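Long-range contact in peptidase S15/CocE/NonD (Thaumarchaeota archaeon SCGC AB-539-E09, PDB 4PF1), which is an aminopeptidase of the serine peptidase S15 family with an alpha/beta hydrolase fold, probably cleaving residues from peptide N-termini: residues A[400-412]-A[612-626]. Numbering follows the deposited sequence.
Sequences EAHYCDLYVQEDG and RTAEYPTAIEIHIIS
Tyr403 reaches diagonally across to Glu621, between two antiparallel strands, 401-408 and 619-625, and illustrates how cross-strand side chains decorate a regular backbone pairing. With CG anti to the backbone N (chi1 157°), its ring leans over the partner strand and OH donates to Glu621 OE1 at 2.7 Å, arriving from above the carboxylate plane, with ring and carboxylate almost perpendicular. Asp405 lies beside Glu621, their carboxylate planes nearly parallel and OD1 3.4 Å from Glu621 CG; Arg491 bridges both acids. On the same face Tyr407 sets CD1 against Ala619 CB (3.6 Å), its edge meeting Pro617 CB. The other face is largely apolar: Cys404 SG touches the CD1 tips of Ile622 and Ile624 (3.6 Å to the latter), while Ile624 CB sits over the His402 ring. Beyond the strands, Arg612 lays its guanidinium face over Glu410 CA, with NH1 3.5 Å from Glu410 CB, and NE pairs with Asp426. Replacing Arg612 by an alanine is likely to leave Asp426 without this cationic mate and to uncover the Gln409-Glu410 backbone. In this C-terminal non-catalytic domain, Arg491 probably offsets the repulsion of two carboxylates that share their face with Tyr407 and Ala619.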
# COMPACT_ATOMS: atom_id res chain seq x y z
N GLU A 400 -16.49 40.61 -11.15
CA GLU A 400 -17.67 40.69 -12.00
C GLU A 400 -18.33 39.30 -12.17
O GLU A 400 -17.70 38.28 -11.87
CB GLU A 400 -17.32 41.29 -13.37
CG GLU A 400 -18.29 42.37 -13.83
CD GLU A 400 -19.52 41.85 -14.55
OE1 GLU A 400 -19.37 41.26 -15.64
OE2 GLU A 400 -20.64 42.05 -14.02
N ALA A 401 -19.60 39.26 -12.65
CA ALA A 401 -20.36 38.02 -12.81
C ALA A 401 -21.33 38.07 -14.01
O ALA A 401 -21.72 39.15 -14.45
CB ALA A 401 -21.15 37.74 -11.54
N HIS A 402 -21.73 36.87 -14.53
CA HIS A 402 -22.68 36.71 -15.64
C HIS A 402 -23.24 35.27 -15.69
O HIS A 402 -22.48 34.30 -15.77
CB HIS A 402 -22.08 37.12 -17.01
CG HIS A 402 -20.73 36.54 -17.31
ND1 HIS A 402 -20.56 35.58 -18.30
CD2 HIS A 402 -19.51 36.86 -16.80
CE1 HIS A 402 -19.27 35.33 -18.33
NE2 HIS A 402 -18.60 36.06 -17.44
N TYR A 403 -24.58 35.16 -15.64
CA TYR A 403 -25.33 33.90 -15.64
C TYR A 403 -25.72 33.52 -17.09
O TYR A 403 -26.47 34.26 -17.73
CB TYR A 403 -26.55 34.06 -14.70
CG TYR A 403 -27.73 33.14 -14.95
CD1 TYR A 403 -27.68 31.80 -14.56
CD2 TYR A 403 -28.94 33.63 -15.43
CE1 TYR A 403 -28.78 30.96 -14.72
CE2 TYR A 403 -30.04 32.80 -15.59
CZ TYR A 403 -29.96 31.47 -15.24
OH TYR A 403 -31.05 30.65 -15.41
N CYS A 404 -25.15 32.41 -17.62
CA CYS A 404 -25.36 32.01 -19.02
C CYS A 404 -25.76 30.52 -19.17
O CYS A 404 -25.80 29.77 -18.19
CB CYS A 404 -24.13 32.34 -19.86
SG CYS A 404 -22.69 31.29 -19.51
N ASP A 405 -26.04 30.10 -20.43
CA ASP A 405 -26.47 28.75 -20.77
C ASP A 405 -25.38 27.95 -21.49
O ASP A 405 -24.76 28.44 -22.43
CB ASP A 405 -27.73 28.79 -21.64
CG ASP A 405 -29.04 29.01 -20.90
OD1 ASP A 405 -28.98 29.33 -19.68
OD2 ASP A 405 -30.11 28.88 -21.52
N LEU A 406 -25.21 26.69 -21.07
CA LEU A 406 -24.28 25.73 -21.66
C LEU A 406 -25.10 24.66 -22.39
O LEU A 406 -25.56 23.70 -21.78
CB LEU A 406 -23.41 25.12 -20.54
CG LEU A 406 -22.06 24.51 -20.94
CD1 LEU A 406 -21.25 25.45 -21.86
CD2 LEU A 406 -21.24 24.18 -19.71
N TYR A 407 -25.34 24.88 -23.70
CA TYR A 407 -26.20 24.04 -24.54
C TYR A 407 -25.57 22.72 -24.96
O TYR A 407 -24.41 22.68 -25.35
CB TYR A 407 -26.61 24.80 -25.82
CG TYR A 407 -27.43 26.04 -25.55
CD1 TYR A 407 -28.80 25.97 -25.33
CD2 TYR A 407 -26.84 27.30 -25.57
CE1 TYR A 407 -29.56 27.11 -25.09
CE2 TYR A 407 -27.59 28.45 -25.33
CZ TYR A 407 -28.95 28.35 -25.09
OH TYR A 407 -29.70 29.48 -24.86
N VAL A 408 -26.38 21.63 -24.95
CA VAL A 408 -25.96 20.32 -25.48
C VAL A 408 -26.09 20.42 -27.02
O VAL A 408 -27.04 21.03 -27.51
CB VAL A 408 -26.73 19.10 -24.88
CG1 VAL A 408 -26.54 19.02 -23.36
CG2 VAL A 408 -28.21 19.11 -25.25
N GLN A 409 -25.09 19.92 -27.76
CA GLN A 409 -25.07 20.06 -29.23
C GLN A 409 -24.83 18.72 -29.94
O GLN A 409 -24.56 17.71 -29.29
CB GLN A 409 -23.99 21.08 -29.64
CG GLN A 409 -24.18 22.49 -29.06
CD GLN A 409 -22.94 23.36 -29.14
OE1 GLN A 409 -21.81 22.88 -29.33
NE2 GLN A 409 -23.12 24.65 -28.94
N GLU A 410 -24.88 18.74 -31.29
CA GLU A 410 -24.63 17.58 -32.15
C GLU A 410 -23.16 17.13 -32.05
O GLU A 410 -22.31 17.92 -31.63
CB GLU A 410 -25.01 17.88 -33.62
CG GLU A 410 -24.12 18.91 -34.30
CD GLU A 410 -24.29 19.06 -35.81
OE1 GLU A 410 -24.81 18.13 -36.46
OE2 GLU A 410 -23.85 20.11 -36.34
N ASP A 411 -22.87 15.87 -32.46
CA ASP A 411 -21.53 15.25 -32.46
C ASP A 411 -20.87 15.28 -31.05
O ASP A 411 -19.66 15.45 -30.94
CB ASP A 411 -20.61 15.90 -33.52
CG ASP A 411 -21.17 15.92 -34.93
OD1 ASP A 411 -21.47 14.83 -35.47
OD2 ASP A 411 -21.27 17.02 -35.51
N GLY A 412 -21.69 15.11 -30.00
CA GLY A 412 -21.25 15.11 -28.61
C GLY A 412 -20.59 16.39 -28.14
O GLY A 412 -19.72 16.36 -27.26
N ARG A 612 -32.54 19.03 -28.42
CA ARG A 612 -31.68 20.21 -28.51
C ARG A 612 -32.03 21.03 -29.76
O ARG A 612 -31.34 20.98 -30.78
CB ARG A 612 -30.19 19.80 -28.52
CG ARG A 612 -29.92 18.47 -29.24
CD ARG A 612 -28.44 18.22 -29.39
NE ARG A 612 -28.19 16.91 -30.01
CZ ARG A 612 -28.08 16.71 -31.31
NH1 ARG A 612 -28.19 17.72 -32.16
NH2 ARG A 612 -27.84 15.49 -31.78
N THR A 613 -33.17 21.75 -29.69
CA THR A 613 -33.69 22.57 -30.79
C THR A 613 -34.00 23.98 -30.27
O THR A 613 -33.95 24.20 -29.07
CB THR A 613 -34.95 21.92 -31.40
OG1 THR A 613 -35.99 21.90 -30.42
CG2 THR A 613 -34.71 20.51 -31.92
N ALA A 614 -34.36 24.92 -31.17
CA ALA A 614 -34.74 26.29 -30.79
C ALA A 614 -35.93 26.27 -29.81
O ALA A 614 -35.92 27.00 -28.82
CB ALA A 614 -35.09 27.10 -32.03
N GLU A 615 -36.92 25.38 -30.08
CA GLU A 615 -38.12 25.18 -29.27
C GLU A 615 -37.79 24.48 -27.94
O GLU A 615 -38.32 24.87 -26.90
CB GLU A 615 -39.16 24.36 -30.06
CG GLU A 615 -40.51 24.20 -29.37
CD GLU A 615 -41.56 23.44 -30.16
OE1 GLU A 615 -41.18 22.55 -30.96
OE2 GLU A 615 -42.76 23.70 -29.94
N TYR A 616 -36.93 23.43 -27.99
CA TYR A 616 -36.55 22.65 -26.81
C TYR A 616 -35.02 22.73 -26.56
O TYR A 616 -34.30 21.75 -26.82
CB TYR A 616 -36.99 21.17 -26.97
CG TYR A 616 -38.45 20.98 -27.34
CD1 TYR A 616 -39.47 21.33 -26.46
CD2 TYR A 616 -38.81 20.35 -28.53
CE1 TYR A 616 -40.81 21.12 -26.78
CE2 TYR A 616 -40.14 20.14 -28.86
CZ TYR A 616 -41.14 20.52 -27.98
OH TYR A 616 -42.46 20.30 -28.30
N PRO A 617 -34.48 23.88 -26.07
CA PRO A 617 -33.02 23.97 -25.89
C PRO A 617 -32.53 23.43 -24.54
O PRO A 617 -32.50 24.17 -23.54
CB PRO A 617 -32.73 25.47 -26.05
CG PRO A 617 -34.00 26.15 -25.66
CD PRO A 617 -35.14 25.16 -25.73
N THR A 618 -32.11 22.15 -24.51
CA THR A 618 -31.53 21.54 -23.31
C THR A 618 -30.19 22.20 -23.04
O THR A 618 -29.36 22.31 -23.95
CB THR A 618 -31.41 20.02 -23.46
OG1 THR A 618 -32.72 19.45 -23.54
CG2 THR A 618 -30.62 19.37 -22.32
N ALA A 619 -29.99 22.70 -21.80
CA ALA A 619 -28.77 23.39 -21.41
C ALA A 619 -28.57 23.38 -19.91
O ALA A 619 -29.53 23.19 -19.16
CB ALA A 619 -28.82 24.84 -21.89
N ILE A 620 -27.33 23.63 -19.48
CA ILE A 620 -27.00 23.82 -18.07
C ILE A 620 -26.92 25.32 -17.84
O ILE A 620 -26.19 26.01 -18.54
CB ILE A 620 -25.68 23.10 -17.66
CG1 ILE A 620 -25.70 21.58 -18.01
CG2 ILE A 620 -25.34 23.35 -16.18
CD1 ILE A 620 -26.83 20.74 -17.39
N GLU A 621 -27.73 25.82 -16.91
CA GLU A 621 -27.73 27.24 -16.56
C GLU A 621 -26.70 27.45 -15.47
O GLU A 621 -26.91 27.03 -14.33
CB GLU A 621 -29.13 27.69 -16.11
CG GLU A 621 -30.22 27.48 -17.16
CD GLU A 621 -31.64 27.76 -16.70
OE1 GLU A 621 -31.84 28.11 -15.52
OE2 GLU A 621 -32.56 27.63 -17.54
N ILE A 622 -25.52 27.99 -15.85
CA ILE A 622 -24.40 28.20 -14.93
C ILE A 622 -24.07 29.68 -14.78
O ILE A 622 -24.27 30.47 -15.70
CB ILE A 622 -23.14 27.39 -15.34
CG1 ILE A 622 -23.04 27.19 -16.86
CG2 ILE A 622 -23.08 26.06 -14.60
CD1 ILE A 622 -22.11 28.11 -17.53
N HIS A 623 -23.53 30.04 -13.61
CA HIS A 623 -23.16 31.41 -13.28
C HIS A 623 -21.63 31.57 -13.35
O HIS A 623 -20.92 31.14 -12.44
CB HIS A 623 -23.73 31.77 -11.89
CG HIS A 623 -23.45 33.17 -11.46
ND1 HIS A 623 -24.14 34.24 -11.99
CD2 HIS A 623 -22.59 33.63 -10.51
CE1 HIS A 623 -23.67 35.31 -11.37
NE2 HIS A 623 -22.74 34.99 -10.47
N ILE A 624 -21.13 32.14 -14.46
CA ILE A 624 -19.70 32.36 -14.69
C ILE A 624 -19.29 33.71 -14.10
O ILE A 624 -19.97 34.71 -14.32
CB ILE A 624 -19.32 32.24 -16.21
CG1 ILE A 624 -19.58 30.82 -16.74
CG2 ILE A 624 -17.86 32.67 -16.47
CD1 ILE A 624 -19.37 30.62 -18.26
N ILE A 625 -18.20 33.73 -13.34
CA ILE A 625 -17.69 34.94 -12.70
C ILE A 625 -16.32 35.32 -13.30
O ILE A 625 -15.55 34.43 -13.69
CB ILE A 625 -17.65 34.81 -11.15
CG1 ILE A 625 -16.81 33.59 -10.69
CG2 ILE A 625 -19.07 34.77 -10.57
CD1 ILE A 625 -16.55 33.52 -9.16
N SER A 626 -16.04 36.63 -13.41
CA SER A 626 -14.78 37.12 -13.97
C SER A 626 -13.76 37.40 -12.85
O SER A 626 -12.74 36.68 -12.79
CB SER A 626 -15.02 38.38 -14.81
OG SER A 626 -15.91 38.11 -15.88
OXT SER A 626 -14.01 38.29 -12.02
O HOH W 1 -29.73 22.70 -26.75